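Local coordinates for protein Phenylalanine/tyrosine ammonia-lyase (Rhodosporidium toruloides, PDB 1Y2M) that catalyses the non-oxidative deamination of L-phenylalanine and L-tyrosine to trans-cinnamate and p-coumarate, working as a homotetramer built as a dimer of dimers, at residues Ala539-Phe542 with Glu543-Gln547; Lys676-Arg679 with Gly680-Phe683; His312-His316 with Asp317-Pro321; Glu610-Ser613 with Ser614-Leu617. One frame throughout, in Å; residues are numbered along the deposited sequence.

Contact 1: residues Ala539-Phe542 with Glu543-Gln547; sequences AIEF and EFKKQ
Glu541 and Lys545 are paired by an i to i+4 salt bridge on the long helix 506-560. Their side chains run side by side in the same direction: the extended glutamate leaves with CG anti to the backbone N (chi1 174°), and its OE2 takes Lys545 NZ at 2.7 Å on the anti lone pair. The methylenes pack alongside, Glu541 CG lying 3.6 Å from Lys545 CE. Because Glu541 OE1 is engaged by Arg538, the carboxylate sits between two cations, which would favour its ionised form. With an alanine here, Lys545 and Arg538 would probably both lose their carboxylate mate and the lysine chain would be freer to swing into solvent.

The backbone supplies the regular i to i+4 bonds, such as Phe544 N to Ile540 O at 2.9 Å.

The phenylalanines suit faces of the helix that meet other parts of the chain: Phe542 meets Tyr657 edge-to-face, while Phe544 packs against Trp597 and helix 619-646. A second salt bridge joins neighbours three apart. Glu543 is bent at chi2 (-65°), and its OE2, which also bonds Tyr657 OH, meets Lys546 NZ at 3.1 Å on the syn side, 23° out of the carboxylate plane.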
# COMPACT_ATOMS: atom_id res chain seq x y z
N ALA B 539 -24.00 -8.18 -34.58
CA ALA B 539 -24.49 -7.85 -35.93
C ALA B 539 -25.02 -9.10 -36.64
O ALA B 539 -26.06 -8.99 -37.33
CB ALA B 539 -23.40 -7.21 -36.73
N ILE B 540 -24.33 -10.24 -36.48
CA ILE B 540 -24.83 -11.55 -36.97
C ILE B 540 -26.21 -11.89 -36.38
O ILE B 540 -27.13 -12.29 -37.10
CB ILE B 540 -23.80 -12.68 -36.68
CG1 ILE B 540 -22.62 -12.52 -37.59
CG2 ILE B 540 -24.41 -14.05 -36.86
CD1 ILE B 540 -21.37 -13.36 -37.16
N GLU B 541 -26.35 -11.67 -35.09
CA GLU B 541 -27.63 -11.86 -34.42
C GLU B 541 -28.71 -10.99 -35.06
O GLU B 541 -29.80 -11.46 -35.36
CB GLU B 541 -27.53 -11.55 -32.95
CG GLU B 541 -28.84 -11.57 -32.21
CD GLU B 541 -28.71 -11.12 -30.75
OE1 GLU B 541 -27.60 -11.17 -30.18
OE2 GLU B 541 -29.72 -10.68 -30.18
N PHE B 542 -28.38 -9.73 -35.29
CA PHE B 542 -29.34 -8.82 -35.93
C PHE B 542 -29.70 -9.24 -37.35
O PHE B 542 -30.88 -9.20 -37.73
CB PHE B 542 -28.78 -7.41 -35.95
CG PHE B 542 -28.93 -6.67 -34.63
CD1 PHE B 542 -29.25 -7.32 -33.45
CD2 PHE B 542 -28.74 -5.30 -34.60
CE1 PHE B 542 -29.36 -6.62 -32.23
CE2 PHE B 542 -28.86 -4.59 -33.41
CZ PHE B 542 -29.17 -5.25 -32.23
N GLU B 543 -28.70 -9.65 -38.15
CA GLU B 543 -28.99 -10.13 -39.51
C GLU B 543 -29.87 -11.37 -39.51
O GLU B 543 -30.81 -11.47 -40.31
CB GLU B 543 -27.71 -10.45 -40.29
CG GLU B 543 -26.88 -9.24 -40.56
CD GLU B 543 -27.57 -8.26 -41.46
OE1 GLU B 543 -27.98 -8.66 -42.56
OE2 GLU B 543 -27.76 -7.10 -41.05
N PHE B 544 -29.58 -12.27 -38.57
CA PHE B 544 -30.39 -13.48 -38.38
C PHE B 544 -31.86 -13.13 -38.06
O PHE B 544 -32.79 -13.64 -38.67
CB PHE B 544 -29.81 -14.31 -37.25
CG PHE B 544 -30.63 -15.52 -36.92
CD1 PHE B 544 -30.48 -16.69 -37.61
CD2 PHE B 544 -31.54 -15.48 -35.88
CE1 PHE B 544 -31.26 -17.80 -37.29
CE2 PHE B 544 -32.34 -16.58 -35.58
CZ PHE B 544 -32.17 -17.74 -36.29
N LYS B 545 -32.05 -12.27 -37.06
CA LYS B 545 -33.38 -11.87 -36.63
C LYS B 545 -34.20 -11.23 -37.78
O LYS B 545 -35.42 -11.43 -37.87
CB LYS B 545 -33.29 -10.91 -35.44
CG LYS B 545 -32.91 -11.60 -34.16
CD LYS B 545 -32.74 -10.61 -33.01
CE LYS B 545 -32.43 -11.36 -31.70
NZ LYS B 545 -32.40 -10.44 -30.52
N LYS B 546 -33.54 -10.49 -38.68
CA LYS B 546 -34.27 -9.91 -39.83
C LYS B 546 -34.96 -10.98 -40.61
O LYS B 546 -36.06 -10.79 -41.13
CB LYS B 546 -33.33 -9.21 -40.81
CG LYS B 546 -32.85 -7.86 -40.43
CD LYS B 546 -31.88 -7.39 -41.53
CE LYS B 546 -31.42 -5.95 -41.29
NZ LYS B 546 -30.22 -5.61 -42.14
N GLN B 547 -34.25 -12.09 -40.79
CA GLN B 547 -34.79 -13.19 -41.58
C GLN B 547 -35.64 -14.15 -40.78
O GLN B 547 -36.59 -14.72 -41.28
CB GLN B 547 -33.66 -13.96 -42.21
CG GLN B 547 -33.10 -13.24 -43.41
CD GLN B 547 -32.39 -14.20 -44.28
OE1 GLN B 547 -33.01 -15.05 -44.98
NE2 GLN B 547 -31.09 -14.11 -44.26

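Contact 2: residues Lys676-Arg679 with Gly680-Phe683; sequences KARR and GDVF
The guanidinium of Arg679 has Phe683 CE2 over one face, 3.2 Å above the plane and over its centre. The guanidinium and ring planes are 25° apart; Phe683 CE2 is 3.3 Å from Arg679 NE, and Phe683 CZ is 3.5 Å from Arg679 NH2. An approach over the face leaves the N-H groups in the plane to other partners: Arg679 NE pairs with Glu459 and Arg679 NH1 with Glu642. Phenylalanine suits the place because its apolar ring carbons can rest over the cation's face without competing for those N-H bonds.

The guanidinium of Arg678 is instead met near its edge, where Arg678 NH2 donates to Asp681 OD1 at 2.9 Å in a salt bridge, the oxygen tilted out of the guanidinium plane. The bond is bent, 136° at the hydrogen, and the carboxylate plane stands 56° from that of the guanidinium. Arg678 NE bridges to Glu136 of the second subunit, whose OE2 also accepts from Asp681 N, so this buried arginine has acids from two chains.

Between the two arginines and their partners stands Gly680, at backbone angles where a side chain would be jammed against the carbonyl O of Arg679. The whole is a glycine-containing turn leading into the short, weakly bonded helix 681-684, with an intersubunit salt-bridge cluster of Arg678, Asp681 and Glu136 of the second subunit.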
# COMPACT_ATOMS: atom_id res chain seq x y z
N LYS B 676 -8.86 -8.92 -37.40
CA LYS B 676 -10.13 -9.42 -37.92
C LYS B 676 -10.88 -10.14 -36.78
O LYS B 676 -10.31 -10.63 -35.79
CB LYS B 676 -9.90 -10.39 -39.08
CG LYS B 676 -9.15 -9.79 -40.29
CD LYS B 676 -9.72 -8.39 -40.76
CE LYS B 676 -9.15 -7.75 -42.04
NZ LYS B 676 -7.78 -7.39 -41.87
N ALA B 677 -12.19 -10.25 -36.96
CA ALA B 677 -12.96 -11.21 -36.18
C ALA B 677 -12.32 -12.61 -36.32
O ALA B 677 -11.71 -12.91 -37.35
CB ALA B 677 -14.37 -11.24 -36.65
N ARG B 678 -12.51 -13.45 -35.31
CA ARG B 678 -11.90 -14.77 -35.26
C ARG B 678 -12.96 -15.84 -35.26
O ARG B 678 -13.85 -15.89 -34.37
CB ARG B 678 -11.07 -14.93 -34.00
CG ARG B 678 -10.20 -16.19 -34.03
CD ARG B 678 -9.49 -16.44 -32.71
NE ARG B 678 -8.44 -17.47 -32.89
CZ ARG B 678 -7.21 -17.22 -33.32
NH1 ARG B 678 -6.76 -16.00 -33.52
NH2 ARG B 678 -6.39 -18.24 -33.51
N ARG B 679 -12.90 -16.70 -36.25
CA ARG B 679 -13.94 -17.72 -36.39
C ARG B 679 -13.74 -18.95 -35.56
O ARG B 679 -14.70 -19.53 -35.12
CB ARG B 679 -14.07 -18.17 -37.84
CG ARG B 679 -15.33 -18.94 -38.09
CD ARG B 679 -15.73 -19.05 -39.54
NE ARG B 679 -17.09 -19.56 -39.71
CZ ARG B 679 -17.66 -19.85 -40.88
NH1 ARG B 679 -17.02 -19.65 -42.05
NH2 ARG B 679 -18.91 -20.31 -40.88
N GLY B 680 -12.47 -19.33 -35.30
CA GLY B 680 -12.18 -20.44 -34.40
C GLY B 680 -11.29 -21.50 -35.02
O GLY B 680 -11.58 -22.00 -36.12
N ASP B 681 -10.19 -21.81 -34.34
CA ASP B 681 -9.23 -22.78 -34.88
C ASP B 681 -9.85 -24.16 -35.18
O ASP B 681 -9.47 -24.81 -36.13
CB ASP B 681 -8.07 -23.00 -33.92
CG ASP B 681 -7.15 -21.80 -33.81
OD1 ASP B 681 -7.38 -20.77 -34.48
OD2 ASP B 681 -6.18 -21.91 -33.02
N VAL B 682 -10.73 -24.63 -34.32
CA VAL B 682 -11.30 -25.96 -34.53
C VAL B 682 -12.28 -25.95 -35.71
O VAL B 682 -12.19 -26.81 -36.58
CB VAL B 682 -11.94 -26.51 -33.25
CG1 VAL B 682 -12.66 -27.79 -33.50
CG2 VAL B 682 -10.90 -26.70 -32.16
N PHE B 683 -13.18 -24.98 -35.75
CA PHE B 683 -14.09 -24.87 -36.88
C PHE B 683 -13.31 -24.83 -38.20
O PHE B 683 -13.67 -25.46 -39.23
CB PHE B 683 -14.97 -23.62 -36.79
CG PHE B 683 -15.89 -23.50 -37.97
CD1 PHE B 683 -17.12 -24.18 -37.98
CD2 PHE B 683 -15.51 -22.82 -39.09
CE1 PHE B 683 -17.96 -24.13 -39.09
CE2 PHE B 683 -16.36 -22.78 -40.20
CZ PHE B 683 -17.57 -23.43 -40.17

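Contact 3: residues His312-His316 with Asp317-Pro321; sequences HPFLH and DVTRP
Phe314, in the short helix 314-318, meets Thr319 just after it; the helix has a wider pi-type turn and is capped at its N-terminal end by a side chain: Phe314 N donates to His312 ND1 at 3.0 Å, nearly straight at 169° and close to the plane of the imidazole. Pro313, with no N-H to satisfy, fits the start of such a helix. Its carbonyl is doubly used, taking His316 N and, at 3.3 Å, Val318 N from opposite faces of its plane; the second of these is the i to i+5 bond of the pi-type turn.

Phe314 O accepts from Thr319 OG1 at 2.7 Å, in the carbonyl plane and on a lone pair, with a weak bond from Thr319 N besides. The hydroxyl gets there by standing between the backbone N and the carbonyl carbon (chi1 50°). His316 O takes Arg320 N at 2.9 Å.

The buried His316 ring is fixed at both nitrogens, ND1 by Gln325 and NE2 by Ser310 O, while Arg320 turns to Glu389 of the third subunit and Leu315 O accepts from Asn412 of that subunit. Polar groups of this turn are thus shared with the subunit interface.

Among the apolar contacts, Phe314 CE1 lies 3.8 Å from Val318 CG1, and the methyl Thr319 CG2 makes a CH-pi contact 4.0 Å from the centroid of the Phe314 ring, 23° off its normal.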
# COMPACT_ATOMS: atom_id res chain seq x y z
N HIS B 312 -27.78 10.75 -20.63
CA HIS B 312 -28.66 11.85 -20.90
C HIS B 312 -28.29 13.07 -20.06
O HIS B 312 -27.95 12.90 -18.89
CB HIS B 312 -30.09 11.42 -20.58
CG HIS B 312 -31.12 12.34 -21.12
ND1 HIS B 312 -31.44 13.54 -20.52
CD2 HIS B 312 -31.92 12.24 -22.21
CE1 HIS B 312 -32.39 14.13 -21.22
NE2 HIS B 312 -32.70 13.35 -22.25
N PRO B 313 -28.34 14.29 -20.63
CA PRO B 313 -28.00 15.48 -19.83
C PRO B 313 -28.76 15.65 -18.53
O PRO B 313 -28.24 16.29 -17.60
CB PRO B 313 -28.38 16.66 -20.73
CG PRO B 313 -28.50 16.11 -22.10
CD PRO B 313 -28.66 14.64 -22.03
N PHE B 314 -30.00 15.18 -18.44
CA PHE B 314 -30.74 15.36 -17.21
C PHE B 314 -30.00 14.72 -16.03
O PHE B 314 -30.01 15.23 -14.91
CB PHE B 314 -32.15 14.78 -17.31
CG PHE B 314 -32.97 15.04 -16.12
CD1 PHE B 314 -33.48 16.32 -15.87
CD2 PHE B 314 -33.15 14.06 -15.22
CE1 PHE B 314 -34.27 16.56 -14.71
CE2 PHE B 314 -33.91 14.29 -14.07
CZ PHE B 314 -34.43 15.50 -13.79
N LEU B 315 -29.35 13.61 -16.30
CA LEU B 315 -28.69 12.78 -15.28
C LEU B 315 -27.36 13.31 -14.85
O LEU B 315 -26.72 12.73 -13.97
CB LEU B 315 -28.55 11.34 -15.74
CG LEU B 315 -29.84 10.52 -15.79
CD1 LEU B 315 -29.59 9.16 -16.47
CD2 LEU B 315 -30.38 10.28 -14.40
N HIS B 316 -26.88 14.37 -15.51
CA HIS B 316 -25.57 14.93 -15.20
C HIS B 316 -25.65 16.46 -15.09
O HIS B 316 -25.68 17.02 -13.97
CB HIS B 316 -24.58 14.46 -16.25
CG HIS B 316 -24.62 12.99 -16.45
ND1 HIS B 316 -23.98 12.11 -15.61
CD2 HIS B 316 -25.33 12.24 -17.32
CE1 HIS B 316 -24.24 10.87 -16.00
NE2 HIS B 316 -25.08 10.92 -17.02
N ASP B 317 -25.81 17.12 -16.24
CA ASP B 317 -25.88 18.58 -16.32
C ASP B 317 -26.90 19.18 -15.34
O ASP B 317 -26.63 20.22 -14.69
CB ASP B 317 -26.25 19.01 -17.73
CG ASP B 317 -25.34 18.43 -18.83
OD1 ASP B 317 -24.90 19.24 -19.67
OD2 ASP B 317 -25.04 17.21 -18.87
N VAL B 318 -28.08 18.56 -15.24
CA VAL B 318 -29.14 19.11 -14.43
C VAL B 318 -28.99 18.65 -12.99
O VAL B 318 -29.13 19.46 -12.05
CB VAL B 318 -30.50 18.70 -14.94
CG1 VAL B 318 -31.59 19.22 -13.99
CG2 VAL B 318 -30.70 19.27 -16.37
N THR B 319 -28.83 17.36 -12.81
CA THR B 319 -29.00 16.77 -11.49
C THR B 319 -27.74 16.66 -10.62
O THR B 319 -27.84 16.71 -9.38
CB THR B 319 -29.64 15.36 -11.58
OG1 THR B 319 -28.93 14.55 -12.54
CG2 THR B 319 -31.09 15.47 -11.95
N ARG B 320 -26.57 16.52 -11.24
CA ARG B 320 -25.34 16.32 -10.46
C ARG B 320 -24.16 16.95 -11.21
O ARG B 320 -23.37 16.27 -11.88
CB ARG B 320 -25.10 14.83 -10.12
CG ARG B 320 -23.84 14.61 -9.25
CD ARG B 320 -23.89 13.22 -8.69
NE ARG B 320 -22.81 12.80 -7.77
CZ ARG B 320 -21.99 11.80 -7.95
NH1 ARG B 320 -21.90 11.17 -9.12
NH2 ARG B 320 -21.18 11.45 -6.95
N PRO B 321 -24.11 18.29 -11.16
CA PRO B 321 -23.31 19.03 -12.13
C PRO B 321 -21.82 19.16 -11.84
O PRO B 321 -21.29 20.26 -11.86
CB PRO B 321 -24.03 20.40 -12.18
CG PRO B 321 -24.58 20.59 -10.82
CD PRO B 321 -24.95 19.19 -10.33

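Contact 4: residues Glu610-Ser613 with Ser614-Leu617; sequences EVLS and STSL
Thr615 grips the carbonyl of Leu612 with two hydrogen bonds. Thr615 OG1 donates to Leu612 O at 2.8 Å, in the carbonyl plane and on a lone pair, because chi1 of 71° tucks the hydroxyl between its own backbone N and carbonyl carbon. Thr615 N reaches the same Leu612 O at 3.0 Å with a nearly straight N-H, but from above the carbonyl plane. A valine in its place would probably leave Leu612 O with the backbone bond alone of these two, and the turn less firmly held.

That backbone bond closes a type I beta turn from Leu612 to Thr615, made where the chain leaves helix 593-611. Serines suit its two middle positions, being small and polar at the surface.

Water extends the bonding. One molecule donates to Val611 O, accepts from Ser614 N at 2.9 Å and also bonds Ser614 OG; another lies 2.7 Å from Ser613 O and 2.8 Å from Thr615 O.

Apolar packing joins the two leucines. They cross at a slant, and the methyls Leu612 CD1 and Leu617 CD1 meet at 3.5 Å, tighter than usual. Both leucines also touch Phe560 of helix 506-560, while Leu612 and Thr615 pack on Leu619 of the fourth subunit.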
# COMPACT_ATOMS: atom_id res chain seq x y z
N GLU B 610 -50.56 -24.34 -24.86
CA GLU B 610 -51.42 -23.43 -24.14
C GLU B 610 -52.27 -22.60 -25.10
O GLU B 610 -53.50 -22.59 -25.02
CB GLU B 610 -50.61 -22.48 -23.26
CG GLU B 610 -51.44 -21.50 -22.48
CD GLU B 610 -50.64 -20.75 -21.41
OE1 GLU B 610 -49.48 -21.15 -21.11
OE2 GLU B 610 -51.19 -19.78 -20.85
N VAL B 611 -51.60 -21.89 -26.00
CA VAL B 611 -52.31 -20.90 -26.83
C VAL B 611 -53.32 -21.56 -27.77
O VAL B 611 -54.44 -21.05 -27.99
CB VAL B 611 -51.31 -20.03 -27.61
CG1 VAL B 611 -52.06 -19.13 -28.56
CG2 VAL B 611 -50.47 -19.21 -26.64
N LEU B 612 -52.96 -22.73 -28.27
CA LEU B 612 -53.81 -23.46 -29.20
C LEU B 612 -54.50 -24.66 -28.52
O LEU B 612 -54.95 -25.61 -29.19
CB LEU B 612 -53.00 -23.95 -30.40
CG LEU B 612 -52.32 -22.90 -31.30
CD1 LEU B 612 -51.84 -23.54 -32.58
CD2 LEU B 612 -53.21 -21.68 -31.60
N SER B 613 -54.63 -24.61 -27.20
CA SER B 613 -55.24 -25.74 -26.50
C SER B 613 -56.69 -26.03 -26.94
O SER B 613 -57.21 -27.14 -26.71
CB SER B 613 -55.25 -25.52 -25.00
OG SER B 613 -56.12 -24.46 -24.71
N SER B 614 -57.39 -25.03 -27.50
CA SER B 614 -58.76 -25.25 -28.00
C SER B 614 -58.87 -25.96 -29.38
O SER B 614 -59.99 -26.34 -29.81
CB SER B 614 -59.52 -23.92 -28.09
OG SER B 614 -59.00 -23.15 -29.16
N THR B 615 -57.73 -26.12 -30.07
CA THR B 615 -57.71 -26.60 -31.45
C THR B 615 -57.60 -28.12 -31.60
O THR B 615 -57.33 -28.85 -30.66
CB THR B 615 -56.54 -25.99 -32.23
OG1 THR B 615 -55.29 -26.55 -31.77
CG2 THR B 615 -56.55 -24.45 -32.08
N SER B 616 -57.73 -28.56 -32.85
CA SER B 616 -57.75 -29.96 -33.17
C SER B 616 -56.36 -30.55 -33.49
O SER B 616 -56.26 -31.72 -33.89
CB SER B 616 -58.69 -30.17 -34.37
OG SER B 616 -58.19 -29.44 -35.45
N LEU B 617 -55.30 -29.76 -33.33
CA LEU B 617 -53.94 -30.16 -33.69
C LEU B 617 -53.50 -31.39 -32.94
O LEU B 617 -53.68 -31.48 -31.74
CB LEU B 617 -52.95 -29.04 -33.43
CG LEU B 617 -53.07 -27.93 -34.49
CD1 LEU B 617 -52.42 -26.63 -34.03
CD2 LEU B 617 -52.52 -28.40 -35.86
O HOH W 1 -56.97 -22.21 -27.69
O HOH W 2 -57.75 -29.44 -27.94

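In the fold
Following the chain from the N terminus, contact 3 comes first, a tight turn of helix 314-318 lying against the third subunit. Contact 1 follows on helix 506-560, contact 4 where helix 593-611 gives way to the loop before helix 619-646, and contact 2 where the loop after helix 662-672 runs into helix 681-684. All four are local and in series; none nests within or crosses another. Contacts 1 and 2 are the nearest pair, their centres about 19 Å apart, and both pack against helix 619-646. Contact 4 lies far out, its centre about 60 Å from the centre of the chain. Contacts 2, 3 and 4 each touch a different subunit.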